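Local coordinates for protein ribonuclease (Chelonia mydas, PDB 2ZPO) that probably cleaves single- and double-stranded RNA on the 3' side of pyrimidine nucleotides, as a secreted endonuclease of the pancreatic ribonuclease family, at residues T22-T36 with R89-Q101. Numbering follows the deposited sequence. Where two conformers were deposited one is given.
With GOL (glycerol), chain M; SO4 (sulfate ion), chain D.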
# COMPACT_ATOMS: atom_id res chain seq x y z
N THR A 22 4.04 -9.57 12.02
CA THR A 22 3.25 -8.86 11.00
C THR A 22 1.92 -8.32 11.53
O THR A 22 1.47 -7.26 11.12
CB THR A 22 3.03 -9.73 9.77
OG1 THR A 22 4.27 -10.32 9.37
CG2 THR A 22 2.51 -8.88 8.64
N ARG A 23 1.30 -9.03 12.47
CA ARG A 23 0.06 -8.58 13.06
C ARG A 23 0.31 -7.22 13.74
O ARG A 23 -0.46 -6.27 13.56
CB ARG A 23 -0.41 -9.64 14.06
CG ARG A 23 -1.64 -9.34 14.85
CD ARG A 23 -1.76 -10.33 16.03
NE ARG A 23 -1.37 -9.67 17.28
CZ ARG A 23 -0.26 -9.91 17.99
NH1 ARG A 23 0.63 -10.84 17.62
NH2 ARG A 23 -0.05 -9.22 19.10
N THR A 24 1.41 -7.13 14.49
CA THR A 24 1.77 -5.90 15.20
C THR A 24 2.19 -4.80 14.21
O THR A 24 1.84 -3.64 14.40
CB THR A 24 2.91 -6.11 16.23
OG1 THR A 24 2.58 -7.17 17.15
CG2 THR A 24 3.14 -4.86 17.01
N TYR A 25 2.97 -5.16 13.19
CA TYR A 25 3.28 -4.24 12.10
C TYR A 25 1.98 -3.58 11.60
O TYR A 25 1.86 -2.35 11.52
CB TYR A 25 3.96 -4.98 10.94
CG TYR A 25 4.22 -4.07 9.76
CD1 TYR A 25 3.26 -3.90 8.77
CD2 TYR A 25 5.42 -3.37 9.65
CE1 TYR A 25 3.49 -3.07 7.70
CE2 TYR A 25 5.68 -2.51 8.58
CZ TYR A 25 4.70 -2.35 7.61
OH TYR A 25 4.95 -1.50 6.56
N CYS A 26 1.02 -4.43 11.25
CA CYS A 26 -0.24 -3.93 10.70
C CYS A 26 -1.02 -3.04 11.66
O CYS A 26 -1.48 -1.97 11.31
CB CYS A 26 -1.07 -5.11 10.22
SG CYS A 26 -0.48 -5.82 8.68
N ASN A 27 -1.12 -3.48 12.92
CA ASN A 27 -1.82 -2.70 13.91
C ASN A 27 -1.20 -1.31 14.09
O ASN A 27 -1.91 -0.29 14.10
CB ASN A 27 -1.85 -3.50 15.21
CG ASN A 27 -2.84 -4.66 15.15
OD1 ASN A 27 -3.81 -4.63 14.37
ND2 ASN A 27 -2.64 -5.67 16.00
N GLN A 28 0.12 -1.27 14.18
CA GLN A 28 0.83 -0.01 14.37
C GLN A 28 0.75 0.89 13.14
O GLN A 28 0.49 2.08 13.23
CB GLN A 28 2.30 -0.29 14.72
CG GLN A 28 2.45 -0.96 16.09
CD GLN A 28 3.92 -1.24 16.49
OE1 GLN A 28 4.77 -1.56 15.67
NE2 GLN A 28 4.19 -1.15 17.80
N MET A 29 0.97 0.30 11.97
CA MET A 29 1.14 1.11 10.75
C MET A 29 -0.22 1.65 10.28
O MET A 29 -0.32 2.79 9.83
CB MET A 29 1.84 0.29 9.66
CG MET A 29 3.30 -0.02 9.94
SD MET A 29 4.36 1.45 10.03
CE MET A 29 3.87 2.34 8.58
N MET A 30 -1.26 0.84 10.42
CA MET A 30 -2.60 1.28 10.02
C MET A 30 -3.00 2.50 10.83
O MET A 30 -3.62 3.41 10.31
CB MET A 30 -3.61 0.15 10.18
CG MET A 30 -3.46 -0.97 9.13
SD MET A 30 -3.53 -0.44 7.39
CE MET A 30 -5.29 -0.15 7.19
N GLN A 31 -2.63 2.51 12.10
CA GLN A 31 -2.93 3.67 12.95
C GLN A 31 -2.02 4.86 12.65
O GLN A 31 -2.50 5.97 12.42
CB GLN A 31 -2.80 3.31 14.43
CG GLN A 31 -3.12 4.48 15.34
CD GLN A 31 -3.19 4.11 16.80
OE1 GLN A 31 -3.41 2.95 17.16
NE2 GLN A 31 -3.02 5.10 17.67
N ARG A 32 -0.70 4.61 12.64
CA ARG A 32 0.30 5.67 12.41
C ARG A 32 0.03 6.44 11.11
O ARG A 32 0.18 7.68 11.05
CB ARG A 32 1.72 5.08 12.39
CG ARG A 32 2.26 4.64 13.76
CD ARG A 32 3.62 3.93 13.65
NE ARG A 32 4.11 3.47 14.95
CZ ARG A 32 5.06 2.55 15.12
NH1 ARG A 32 5.63 1.97 14.06
NH2 ARG A 32 5.43 2.18 16.34
N ARG A 33 -0.42 5.71 10.09
CA ARG A 33 -0.63 6.27 8.77
C ARG A 33 -2.04 6.84 8.54
O ARG A 33 -2.39 7.17 7.42
CB ARG A 33 -0.28 5.24 7.69
CG ARG A 33 1.17 4.82 7.68
CD ARG A 33 2.12 6.01 7.45
NE ARG A 33 3.50 5.53 7.35
CZ ARG A 33 4.09 5.19 6.20
NH1 ARG A 33 3.42 5.28 5.06
NH2 ARG A 33 5.36 4.79 6.18
N GLY A 34 -2.84 6.92 9.60
CA GLY A 34 -4.11 7.66 9.50
C GLY A 34 -5.27 6.83 8.97
O GLY A 34 -6.25 7.38 8.50
N MET A 35 -5.14 5.51 9.04
CA MET A 35 -6.12 4.61 8.43
C MET A 35 -7.07 3.89 9.43
O MET A 35 -7.79 2.96 9.05
CB MET A 35 -5.40 3.63 7.49
CG MET A 35 -5.00 4.29 6.17
SD MET A 35 -4.12 3.13 5.07
CE MET A 35 -2.55 3.02 5.92
N THR A 36 -7.09 4.36 10.68
CA THR A 36 -8.02 3.78 11.66
C THR A 36 -8.97 4.80 12.30
O THR A 36 -9.71 4.46 13.23
CB THR A 36 -7.31 2.96 12.76
OG1 THR A 36 -6.48 3.81 13.53
CG2 THR A 36 -6.45 1.85 12.14
N ARG A 89 -16.04 -0.12 13.38
CA ARG A 89 -15.91 0.59 14.72
C ARG A 89 -14.53 0.13 15.14
O ARG A 89 -14.32 -1.04 15.38
CB ARG A 89 -17.00 0.11 15.65
CG ARG A 89 -17.22 1.10 16.74
CD ARG A 89 -18.31 0.65 17.68
NE ARG A 89 -18.19 1.37 18.94
CZ ARG A 89 -18.69 2.58 19.17
NH1 ARG A 89 -18.51 3.15 20.36
NH2 ARG A 89 -19.35 3.22 18.23
N PRO A 90 -13.59 1.07 15.45
CA PRO A 90 -12.57 0.72 16.52
C PRO A 90 -12.94 0.06 17.75
O PRO A 90 -14.06 0.29 18.19
CB PRO A 90 -11.77 2.04 16.66
CG PRO A 90 -12.21 2.91 15.54
CD PRO A 90 -13.62 2.51 15.23
N PRO A 91 -12.04 -0.71 18.38
CA PRO A 91 -10.65 -0.95 17.98
C PRO A 91 -10.48 -1.67 16.67
O PRO A 91 -11.26 -2.55 16.34
CB PRO A 91 -10.10 -1.87 19.09
CG PRO A 91 -11.03 -1.79 20.17
CD PRO A 91 -12.37 -1.37 19.66
N CYS A 92 -9.41 -1.33 15.95
CA CYS A 92 -9.09 -1.89 14.66
C CYS A 92 -7.94 -2.87 14.84
O CYS A 92 -6.80 -2.44 15.06
CB CYS A 92 -8.63 -0.77 13.72
SG CYS A 92 -9.82 0.57 13.55
N ASN A 93 -8.23 -4.16 14.76
CA ASN A 93 -7.20 -5.21 14.84
C ASN A 93 -6.98 -5.86 13.50
O ASN A 93 -7.95 -6.18 12.79
CB ASN A 93 -7.59 -6.27 15.87
CG ASN A 93 -7.57 -5.72 17.27
OD1 ASN A 93 -6.52 -5.41 17.79
ND2 ASN A 93 -8.75 -5.59 17.89
N TYR A 94 -5.72 -6.04 13.13
CA TYR A 94 -5.38 -6.54 11.80
C TYR A 94 -4.63 -7.84 11.86
O TYR A 94 -4.00 -8.15 12.86
CB TYR A 94 -4.53 -5.49 11.03
CG TYR A 94 -5.35 -4.27 10.67
CD1 TYR A 94 -6.06 -4.21 9.46
CD2 TYR A 94 -5.45 -3.19 11.55
CE1 TYR A 94 -6.83 -3.11 9.14
CE2 TYR A 94 -6.23 -2.06 11.23
CZ TYR A 94 -6.92 -2.04 10.02
OH TYR A 94 -7.69 -0.94 9.69
N ASN A 95 -4.73 -8.62 10.77
CA ASN A 95 -3.80 -9.71 10.50
C ASN A 95 -3.02 -9.29 9.25
O ASN A 95 -3.43 -8.38 8.54
CB ASN A 95 -4.53 -11.03 10.25
CG ASN A 95 -5.30 -11.51 11.47
OD1 ASN A 95 -4.74 -11.64 12.58
ND2 ASN A 95 -6.59 -11.77 11.29
N GLY A 96 -1.89 -9.94 9.00
CA GLY A 96 -1.05 -9.50 7.90
C GLY A 96 -0.24 -10.65 7.34
O GLY A 96 -0.05 -11.66 8.01
N GLY A 97 0.20 -10.50 6.09
CA GLY A 97 1.16 -11.40 5.48
C GLY A 97 2.19 -10.57 4.73
O GLY A 97 1.95 -9.40 4.44
N THR A 98 3.33 -11.18 4.41
CA THR A 98 4.31 -10.53 3.56
C THR A 98 4.53 -11.34 2.28
O THR A 98 4.26 -12.55 2.23
CB THR A 98 5.65 -10.29 4.29
OG1 THR A 98 6.24 -11.54 4.68
CG2 THR A 98 5.45 -9.43 5.53
N SER A 99 4.99 -10.67 1.23
CA SER A 99 5.26 -11.35 -0.05
C SER A 99 6.24 -10.51 -0.86
O SER A 99 6.67 -9.42 -0.41
CB SER A 99 3.97 -11.54 -0.84
OG SER A 99 3.37 -10.27 -1.07
N THR A 100 6.60 -11.02 -2.03
CA THR A 100 7.41 -10.28 -3.00
C THR A 100 6.73 -10.46 -4.36
O THR A 100 6.74 -11.57 -4.92
CB THR A 100 8.89 -10.78 -3.03
OG1 THR A 100 9.39 -10.91 -1.68
CG2 THR A 100 9.77 -9.78 -3.76
N GLN A 101 6.13 -9.38 -4.86
CA GLN A 101 5.19 -9.48 -5.97
C GLN A 101 5.25 -8.22 -6.81
O GLN A 101 5.53 -7.13 -6.26
CB GLN A 101 3.77 -9.63 -5.44
CG GLN A 101 3.49 -10.94 -4.69
CD GLN A 101 2.03 -11.08 -4.37
OE1 GLN A 101 1.24 -11.52 -5.22
NE2 GLN A 101 1.65 -10.66 -3.19
C1 GOL M . 2.91 -13.38 11.67
O1 GOL M . 4.18 -12.81 11.92
C2 GOL M . 1.79 -12.37 11.91
O2 GOL M . 1.80 -12.00 13.27
C3 GOL M . 0.40 -12.91 11.53
O3 GOL M . -0.54 -11.85 11.41
S SO4 D . 4.80 -13.33 7.26
O1 SO4 D . 3.75 -12.72 8.08
O2 SO4 D . 4.28 -13.69 5.92
O3 SO4 D . 5.93 -12.41 7.18
O4 SO4 D . 5.26 -14.56 7.91
O HOH W 1 -4.70 -0.44 14.31
O HOH W 2 -4.67 -8.31 15.44
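The Tyr94 ring carries Met30 on one face, with CG 3.7 Å from the ring centroid in a CH-pi contact; at its edge lie Asn27 OD1 and a water, in plane, and Thr36 CG2 near the plane. Methionine suits the place because its unbranched chain can fold: bends at chi2 and chi3 bring CE back to 3.6 Å from Tyr94 OH, while SD stands farther above the same face in a Met-aromatic contact. That hydroxyl is hydrogen-bonded to the carbonyl of Lys41. The short amide of Asn27 supplies a carbonyl that reaches the strand backbone: OD1 takes the N-H of Tyr94 at 2.7 Å, in the carbonyl plane though bent at hydrogen (147°). The edge water donates to the carbonyls of Asn27 and Cys92. Replacing Tyr94 by an alanine would probably leave Met30 without its aromatic platform and the Lys41 carbonyl without its hydroxyl partner. Thr36 offers CB and its methyl as apolar surface to Cys92, CB lying 3.6 Å from Cys92 SG. Gly96 passes close to Thr22 CG2 and Cys26 SG, where a CB would clash with both. Beyond it, a sulfate, probably from the crystallisation liquor, is held by Thr22 OG1 and by N and OG1 of Thr98. Cys26-Cys81 ties helix 22-32 to strand 69-83, while Cys40-Cys92 joins the chain after the helix to the loop entering strand 94-101, an arrangement characteristic of the pancreatic ribonuclease fold.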